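Local structure of thiosulfate sulfurtransferase (Pseudomonas aeruginosa, 1YT8) at residues Leu53-His56 with Ala57-Arg61; Ala257-Arg261 with Ala262-Arg266; Ala413-Arg417 with Ser418-Gln422. The protein contains four rhodanese-like domains and probably transfers sulfur from thiosulfate to cyanide, as thiosulfate sulfurtransferases of the rhodanese family do. All blocks are in the same frame, centred on the assembly; numbering follows the deposited sequence.

Interaction 1: Leu53-His56 with Ala57-Arg61. With GOL (glycerol), chain C.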
loop_
_atom_site.group_PDB
_atom_site.type_symbol
_atom_site.label_atom_id
_atom_site.label_comp_id
_atom_site.label_asym_id
_atom_site.label_seq_id
_atom_site.Cartn_x
_atom_site.Cartn_y
_atom_site.Cartn_z
ATOM N N LEU A 53 -7.507 -12.419 -4.802
ATOM C CA LEU A 53 -8.230 -11.287 -4.234
ATOM C C LEU A 53 -7.793 -9.920 -4.757
ATOM O O LEU A 53 -8.549 -8.951 -4.664
ATOM C CB LEU A 53 -8.090 -11.291 -2.709
ATOM C CG LEU A 53 -8.543 -12.526 -1.928
ATOM C CD1 LEU A 53 -8.200 -12.344 -0.453
ATOM C CD2 LEU A 53 -10.034 -12.737 -2.106
ATOM N N GLU A 54 -6.590 -9.837 -5.316
ATOM C CA GLU A 54 -6.087 -8.548 -5.788
ATOM C C GLU A 54 -5.622 -8.461 -7.235
ATOM O O GLU A 54 -5.493 -7.361 -7.774
ATOM C CB GLU A 54 -4.927 -8.097 -4.891
ATOM C CG GLU A 54 -5.293 -7.915 -3.429
ATOM C CD GLU A 54 -4.112 -7.462 -2.581
ATOM O OE1 GLU A 54 -3.030 -7.191 -3.146
ATOM O OE2 GLU A 54 -4.268 -7.370 -1.347
ATOM N N ILE A 55 -5.372 -9.602 -7.867
ATOM C CA ILE A 55 -4.862 -9.600 -9.234
ATOM C C ILE A 55 -5.672 -8.801 -10.255
ATOM O O ILE A 55 -5.096 -8.066 -11.057
ATOM C CB ILE A 55 -4.650 -11.052 -9.746
ATOM C CG1 ILE A 55 -3.811 -11.033 -11.028
ATOM C CG2 ILE A 55 -5.994 -11.741 -9.978
ATOM C CD1 ILE A 55 -2.366 -10.587 -10.810
ATOM N N HIS A 56 -6.997 -8.914 -10.229
ATOM C CA HIS A 56 -7.806 -8.185 -11.202
ATOM C C HIS A 56 -7.769 -6.672 -11.029
ATOM O O HIS A 56 -8.062 -5.931 -11.967
ATOM C CB HIS A 56 -9.254 -8.680 -11.184
ATOM C CG HIS A 56 -9.418 -10.058 -11.743
ATOM N ND1 HIS A 56 -8.561 -10.577 -12.689
ATOM C CD2 HIS A 56 -10.348 -11.014 -11.511
ATOM C CE1 HIS A 56 -8.956 -11.794 -13.017
ATOM N NE2 HIS A 56 -10.038 -12.084 -12.317
ATOM N N ALA A 57 -7.403 -6.213 -9.837
ATOM C CA ALA A 57 -7.323 -4.781 -9.585
ATOM C C ALA A 57 -5.912 -4.260 -9.859
ATOM O O ALA A 57 -5.743 -3.187 -10.433
ATOM C CB ALA A 57 -7.720 -4.475 -8.138
ATOM N N ARG A 58 -4.900 -5.026 -9.464
ATOM C CA ARG A 58 -3.513 -4.605 -9.653
ATOM C C ARG A 58 -2.957 -4.867 -11.056
ATOM O O ARG A 58 -2.039 -4.180 -11.502
ATOM C CB ARG A 58 -2.632 -5.266 -8.586
ATOM C CG ARG A 58 -3.067 -4.893 -7.173
ATOM C CD ARG A 58 -2.280 -5.617 -6.103
ATOM N NE ARG A 58 -0.892 -5.175 -6.028
ATOM C CZ ARG A 58 -0.021 -5.643 -5.143
ATOM N NH1 ARG A 58 -0.407 -6.560 -4.264
ATOM N NH2 ARG A 58 1.231 -5.203 -5.138
ATOM N N VAL A 59 -3.513 -5.857 -11.746
ATOM C CA VAL A 59 -3.086 -6.188 -13.105
ATOM C C VAL A 59 -4.360 -6.487 -13.902
ATOM O O VAL A 59 -4.626 -7.633 -14.257
ATOM C CB VAL A 59 -2.160 -7.437 -13.132
ATOM C CG1 VAL A 59 -1.602 -7.646 -14.540
ATOM C CG2 VAL A 59 -1.018 -7.273 -12.137
ATOM N N PRO A 60 -5.163 -5.446 -14.191
ATOM C CA PRO A 60 -6.419 -5.587 -14.938
ATOM C C PRO A 60 -6.332 -6.108 -16.375
ATOM O O PRO A 60 -7.216 -6.844 -16.815
ATOM C CB PRO A 60 -7.022 -4.184 -14.860
ATOM C CG PRO A 60 -5.814 -3.307 -14.842
ATOM C CD PRO A 60 -4.907 -4.031 -13.866
ATOM N N ARG A 61 -5.285 -5.729 -17.101
ATOM C CA ARG A 61 -5.121 -6.173 -18.490
ATOM C C ARG A 61 -4.728 -7.643 -18.517
ATOM O O ARG A 61 -3.625 -8.005 -18.111
ATOM C CB ARG A 61 -4.042 -5.352 -19.196
ATOM C CG ARG A 61 -4.545 -4.461 -20.314
ATOM C CD ARG A 61 -3.591 -4.521 -21.503
ATOM N NE ARG A 61 -2.201 -4.314 -21.103
ATOM C CZ ARG A 61 -1.156 -4.603 -21.872
ATOM N NH1 ARG A 61 -1.346 -5.112 -23.082
ATOM N NH2 ARG A 61 0.077 -4.389 -21.434
HETATM C C1 GOL C . -0.965 -6.756 -0.996
HETATM O O1 GOL C . -0.125 -7.801 -1.879
HETATM C C2 GOL C . -0.572 -5.476 -0.632
HETATM O O2 GOL C . 0.769 -5.386 -0.471
HETATM C C3 GOL C . -1.560 -4.794 -0.541
HETATM O O3 GOL C . -3.073 -4.407 -0.568
#
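E54 O takes two backbone N-H groups at the last turn of helix 51-58. R58 N comes from four residues on, 2.9 Å from E54 O, and this bond runs almost straight. A57 N comes from three residues on and stands well above the carbonyl plane, 3.0 Å from E54 O. One residue later V59 N closes the next turn on I55 O at 2.8 Å, although V59 itself has left helical angles.

The side chains of E54 and R58 lie side by side and point the same way. The arginine chain bends at chi3 (69°), and NH1, on the same side of the group as CD, faces the carboxylate. R58 NH1 and E54 OE1 form a salt bridge of 2.9 Å. The two flat groups are twisted 46° apart, and the oxygen is tilted somewhat out of the guanidinium plane. A glycerol, probably from the crystallisation liquor, sits at the same end. Its O1 lies at the guanidinium edge, in plane, in a weak bond of 2.7 Å to R58 NH1. The remaining guanidinium nitrogens are bonded to S319 OG and D315 O, and NH1 also to N45 O, which fixes the rotation of the group.

I55 and V59 meet through CD1 and CG2, 3.8 Å apart, beside L27 and A25 of strand 25-28. H56 ND1 is bonded to the hydroxyl of Y88. P60 CA approaches H56 O at 3.4 Å as the chain leaves.

This is a helix C-terminus with an i to i+4 salt bridge, in the crossover from strand 44-45 to strand 66-69 of a rhodanese-like domain.

Interaction 2: Ala257-Arg261 with Ala262-Arg266; sequences AVADR and AGVER
A259 and V264 face each other across the turn that ends helix 245-262. V264 points toward the helix, and its CB lies 3.9 Å from A259 CB. The valine carries CG1 anti to its own nitrogen (chi1 174°), which leaves CG2 close against A259 O at 3.4 Å. The isopropyl group therefore packs on the carbonyl as well as on the methyl.

R266 reaches the same alanine from the strand. Its chain folds at chi2 and chi3, and the guanidinium turns an edge to A259 CB. D260 OD1 lies well out of that guanidinium plane, so the two groups are opposite charges near each other and not a salt bridge. A water joins them. It donates to D260 OD1 at 2.6 Å and to V264 O at 2.8 Å, and it accepts from R266 NH1 at 2.8 Å. D260 OD1 has its own salt bridge to R256, and R266 has one to D353.

The backbone sets these side chains in place. V264 N bonds to A259 O at 3.0 Å, and G263 N bonds to D260 O at 3.1 Å from well above the carbonyl plane. With the positive phi of G263 (87°), this is a Schellman motif. A262 N still keeps the helical bond to V258 O, 3.0 Å long.

The turn passes the chain from helix 245-262 into strand 265-267, an outermost strand of its parallel sheet. V264 also packs on A339 of helix 334-344 and on V351 of strand 348-352. V258 rests on M337 and S340 of the same helix, and E265 pairs by backbone bonds with V349 and V351.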
loop_
_atom_site.group_PDB
_atom_site.type_symbol
_atom_site.label_atom_id
_atom_site.label_comp_id
_atom_site.label_asym_id
_atom_site.label_seq_id
_atom_site.Cartn_x
_atom_site.Cartn_y
_atom_site.Cartn_z
ATOM N N ALA A 257 -0.089 24.576 -11.894
ATOM C CA ALA A 257 1.186 25.009 -12.456
ATOM C C ALA A 257 2.265 23.958 -12.183
ATOM O O ALA A 257 3.113 23.684 -13.037
ATOM C CB ALA A 257 1.596 26.354 -11.859
ATOM N N VAL A 258 2.237 23.371 -10.989
ATOM C CA VAL A 258 3.211 22.341 -10.634
ATOM C C VAL A 258 3.009 21.118 -11.528
ATOM O O VAL A 258 3.971 20.542 -12.040
ATOM C CB VAL A 258 3.066 21.924 -9.151
ATOM C CG1 VAL A 258 4.032 20.783 -8.825
ATOM C CG2 VAL A 258 3.352 23.120 -8.255
ATOM N N ALA A 259 1.752 20.734 -11.722
ATOM C CA ALA A 259 1.416 19.587 -12.559
ATOM C C ALA A 259 1.854 19.826 -14.005
ATOM O O ALA A 259 2.435 18.943 -14.638
ATOM C CB ALA A 259 -0.082 19.320 -12.503
ATOM N N ASP A 260 1.580 21.017 -14.531
ATOM C CA ASP A 260 1.978 21.318 -15.903
ATOM C C ASP A 260 3.496 21.240 -16.023
ATOM O O ASP A 260 4.026 20.728 -17.007
ATOM C CB ASP A 260 1.509 22.715 -16.327
ATOM C CG ASP A 260 -0.004 22.816 -16.459
ATOM O OD1 ASP A 260 -0.662 21.783 -16.721
ATOM O OD2 ASP A 260 -0.535 23.940 -16.318
ATOM N N ARG A 261 4.185 21.741 -15.001
ATOM C CA ARG A 261 5.645 21.757 -14.958
ATOM C C ARG A 261 6.206 20.333 -15.014
ATOM O O ARG A 261 7.223 20.080 -15.665
ATOM C CB ARG A 261 6.103 22.441 -13.663
ATOM C CG ARG A 261 7.422 23.208 -13.729
ATOM C CD ARG A 261 8.625 22.311 -13.950
ATOM N NE ARG A 261 9.868 23.016 -13.646
ATOM C CZ ARG A 261 11.085 22.485 -13.755
ATOM N NH1 ARG A 261 11.237 21.233 -14.169
ATOM N NH2 ARG A 261 12.154 23.208 -13.441
ATOM N N ALA A 262 5.536 19.409 -14.332
ATOM C CA ALA A 262 5.981 18.017 -14.285
ATOM C C ALA A 262 5.574 17.190 -15.504
ATOM O O ALA A 262 5.953 16.022 -15.625
ATOM C CB ALA A 262 5.465 17.358 -13.017
ATOM N N GLY A 263 4.795 17.786 -16.402
ATOM C CA GLY A 263 4.381 17.072 -17.597
ATOM C C GLY A 263 3.118 16.250 -17.435
ATOM O O GLY A 263 2.847 15.355 -18.238
ATOM N N VAL A 264 2.347 16.540 -16.394
ATOM C CA VAL A 264 1.103 15.824 -16.156
ATOM C C VAL A 264 0.148 16.097 -17.318
ATOM O O VAL A 264 -0.018 17.242 -17.738
ATOM C CB VAL A 264 0.448 16.283 -14.835
ATOM C CG1 VAL A 264 -0.926 15.641 -14.676
ATOM C CG2 VAL A 264 1.350 15.913 -13.660
ATOM N N GLU A 265 -0.465 15.044 -17.844
ATOM C CA GLU A 265 -1.396 15.190 -18.956
ATOM C C GLU A 265 -2.787 15.567 -18.455
ATOM O O GLU A 265 -3.092 15.409 -17.271
ATOM C CB GLU A 265 -1.467 13.887 -19.760
ATOM C CG GLU A 265 -0.173 13.538 -20.480
ATOM C CD GLU A 265 -0.273 12.247 -21.277
ATOM O OE1 GLU A 265 -1.232 12.110 -22.066
ATOM O OE2 GLU A 265 0.609 11.378 -21.120
ATOM N N ARG A 266 -3.621 16.081 -19.355
ATOM C CA ARG A 266 -4.985 16.469 -19.005
ATOM C C ARG A 266 -5.964 15.589 -19.784
ATOM O O ARG A 266 -5.663 15.149 -20.892
ATOM C CB ARG A 266 -5.252 17.937 -19.371
ATOM C CG ARG A 266 -4.117 18.917 -19.069
ATOM C CD ARG A 266 -3.664 18.869 -17.614
ATOM N NE ARG A 266 -4.747 19.094 -16.658
ATOM C CZ ARG A 266 -4.582 19.088 -15.338
ATOM N NH1 ARG A 266 -3.379 18.869 -14.825
ATOM N NH2 ARG A 266 -5.609 19.297 -14.529
HETATM O O HOH W 1 -0.832 19.269 -15.985
#

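Interaction 3: Ala413-Arg417 with Ser418-Gln422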
loop_
_atom_site.group_PDB
_atom_site.type_symbol
_atom_site.label_atom_id
_atom_site.label_comp_id
_atom_site.label_asym_id
_atom_site.label_seq_id
_atom_site.Cartn_x
_atom_site.Cartn_y
_atom_site.Cartn_z
ATOM N N ALA A 413 -6.829 -22.926 14.308
ATOM C CA ALA A 413 -5.395 -22.926 14.044
ATOM C C ALA A 413 -5.107 -21.904 12.947
ATOM O O ALA A 413 -5.762 -21.903 11.906
ATOM C CB ALA A 413 -4.938 -24.318 13.594
ATOM N N TRP A 414 -4.144 -21.019 13.183
ATOM C CA TRP A 414 -3.807 -20.032 12.166
ATOM C C TRP A 414 -2.899 -20.690 11.131
ATOM O O TRP A 414 -1.982 -21.441 11.477
ATOM C CB TRP A 414 -3.090 -18.819 12.771
ATOM C CG TRP A 414 -2.747 -17.803 11.723
ATOM C CD1 TRP A 414 -3.610 -16.945 11.100
ATOM C CD2 TRP A 414 -1.471 -17.614 11.098
ATOM N NE1 TRP A 414 -2.951 -16.237 10.121
ATOM C CE2 TRP A 414 -1.638 -16.628 10.097
ATOM C CE3 TRP A 414 -0.204 -18.186 11.284
ATOM C CZ2 TRP A 414 -0.581 -16.197 9.282
ATOM C CZ3 TRP A 414 0.850 -17.757 10.471
ATOM C CH2 TRP A 414 0.650 -16.771 9.481
ATOM N N VAL A 415 -3.151 -20.401 9.860
ATOM C CA VAL A 415 -2.358 -20.977 8.785
ATOM C C VAL A 415 -2.099 -19.989 7.655
ATOM O O VAL A 415 -2.792 -18.978 7.517
ATOM C CB VAL A 415 -3.063 -22.203 8.149
ATOM C CG1 VAL A 415 -3.296 -23.285 9.192
ATOM C CG2 VAL A 415 -4.384 -21.774 7.537
ATOM N N LEU A 416 -1.087 -20.305 6.861
ATOM C CA LEU A 416 -0.721 -19.532 5.684
ATOM C C LEU A 416 -1.263 -20.363 4.533
ATOM O O LEU A 416 -0.971 -21.555 4.440
ATOM C CB LEU A 416 0.798 -19.435 5.538
ATOM C CG LEU A 416 1.574 -18.428 6.382
ATOM C CD1 LEU A 416 3.067 -18.603 6.124
ATOM C CD2 LEU A 416 1.125 -17.012 6.029
ATOM N N ARG A 417 -2.052 -19.755 3.661
ATOM C CA ARG A 417 -2.594 -20.500 2.540
ATOM C C ARG A 417 -1.472 -21.036 1.652
ATOM O O ARG A 417 -1.611 -22.090 1.029
ATOM C CB ARG A 417 -3.529 -19.618 1.714
ATOM C CG ARG A 417 -4.155 -20.354 0.543
ATOM C CD ARG A 417 -5.044 -19.450 -0.269
ATOM N NE ARG A 417 -5.471 -20.087 -1.509
ATOM C CZ ARG A 417 -5.814 -19.418 -2.603
ATOM N NH1 ARG A 417 -5.778 -18.090 -2.604
ATOM N NH2 ARG A 417 -6.175 -20.073 -3.700
ATOM N N SER A 418 -0.355 -20.313 1.619
ATOM C CA SER A 418 0.797 -20.682 0.800
ATOM C C SER A 418 1.611 -21.849 1.349
ATOM O O SER A 418 2.492 -22.365 0.665
ATOM C CB SER A 418 1.721 -19.471 0.618
ATOM O OG SER A 418 2.284 -19.067 1.856
ATOM N N GLN A 419 1.316 -22.260 2.580
ATOM C CA GLN A 419 2.033 -23.365 3.210
ATOM C C GLN A 419 1.071 -24.365 3.848
ATOM O O GLN A 419 1.324 -24.876 4.942
ATOM C CB GLN A 419 2.999 -22.818 4.271
ATOM C CG GLN A 419 4.088 -21.916 3.701
ATOM C CD GLN A 419 5.102 -21.471 4.740
ATOM O OE1 GLN A 419 5.290 -22.126 5.768
ATOM N NE2 GLN A 419 5.781 -20.363 4.464
ATOM N N LEU A 420 -0.022 -24.656 3.150
ATOM C CA LEU A 420 -1.026 -25.578 3.662
ATOM C C LEU A 420 -0.548 -27.016 3.843
ATOM O O LEU A 420 -0.947 -27.684 4.798
ATOM C CB LEU A 420 -2.266 -25.558 2.764
ATOM C CG LEU A 420 -3.223 -24.377 2.955
ATOM C CD1 LEU A 420 -4.296 -24.406 1.881
ATOM C CD2 LEU A 420 -3.855 -24.449 4.347
ATOM N N LYS A 421 0.296 -27.502 2.939
ATOM C CA LYS A 421 0.778 -28.873 3.057
ATOM C C LYS A 421 1.443 -29.070 4.411
ATOM O O LYS A 421 1.111 -29.993 5.159
ATOM C CB LYS A 421 1.775 -29.196 1.942
ATOM C CG LYS A 421 2.290 -30.630 1.979
ATOM C CD LYS A 421 3.255 -30.899 0.834
ATOM C CE LYS A 421 3.700 -32.358 0.806
ATOM N NZ LYS A 421 4.455 -32.742 2.032
ATOM N N GLN A 422 2.378 -28.181 4.728
ATOM C CA GLN A 422 3.096 -28.251 5.992
ATOM C C GLN A 422 2.167 -28.074 7.193
ATOM O O GLN A 422 2.292 -28.782 8.191
ATOM C CB GLN A 422 4.188 -27.182 6.027
ATOM C CG GLN A 422 5.039 -27.219 7.285
ATOM C CD GLN A 422 6.066 -26.102 7.330
ATOM O OE1 GLN A 422 5.721 -24.918 7.281
ATOM N NE2 GLN A 422 7.335 -26.474 7.425
HETATM O O HOH W 2 -0.220 -24.182 -0.080
#
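L416 and Q419 share the one direct hydrogen bond of this turn. Q419 N lies 3.0 Å from L416 O and comes from above the carbonyl plane. R417 and S418 at the middle have the backbone angles of a type I turn. A water adds a second link: it is 2.7 Å from R417 O and accepts from L420 N at 3.3 Å.

Packing centres on L420. Its CD2 meets V415 CG2 at 4.2 Å, and its CG lies 3.4 Å from the carbonyl oxygen R417 O. L416 and Q419 run side by side, with L416 CD1 along the end of the glutamine chain.

The charged and polar ends point to other parts of the chain. R417 sets CG opposite its backbone N (chi1 -179°), and the chain runs on extended to NE. Its NH1 makes a salt bridge with E52 and a bond to S49 O. S418 OG bonds to E31. The turn is thus tied to residues of the N-terminal rhodanese-like domain.

Q419 is the N-cap residue of helix 420-427. The arrangement is a strand-to-helix connection, part of the crossover from strand 413-414 to strand 432-436 in a parallel-sheet rhodanese-like domain.

How the interactions relate
Interactions 1 and 3 lie in corresponding crossovers of two rhodanese-like domains. Interaction 1 is the end of its helix, and interaction 3 is the start. Their nearest atoms are about 6 Å apart. Helix 441-454 lies by both: it touches L53 at the start of 53-61, and R417 and L420 of interaction 3. R417 also pairs with E52, next to interaction 1, so the two domains meet here. Interaction 2, about 47 Å from interaction 3 between centres, runs into the first strand of its domain's sheet. Interaction 3 is the most buried of the three. Interaction 2 has several exposed residues. Interaction 1 alone has a salt bridge across its segments; waters bridge the other two.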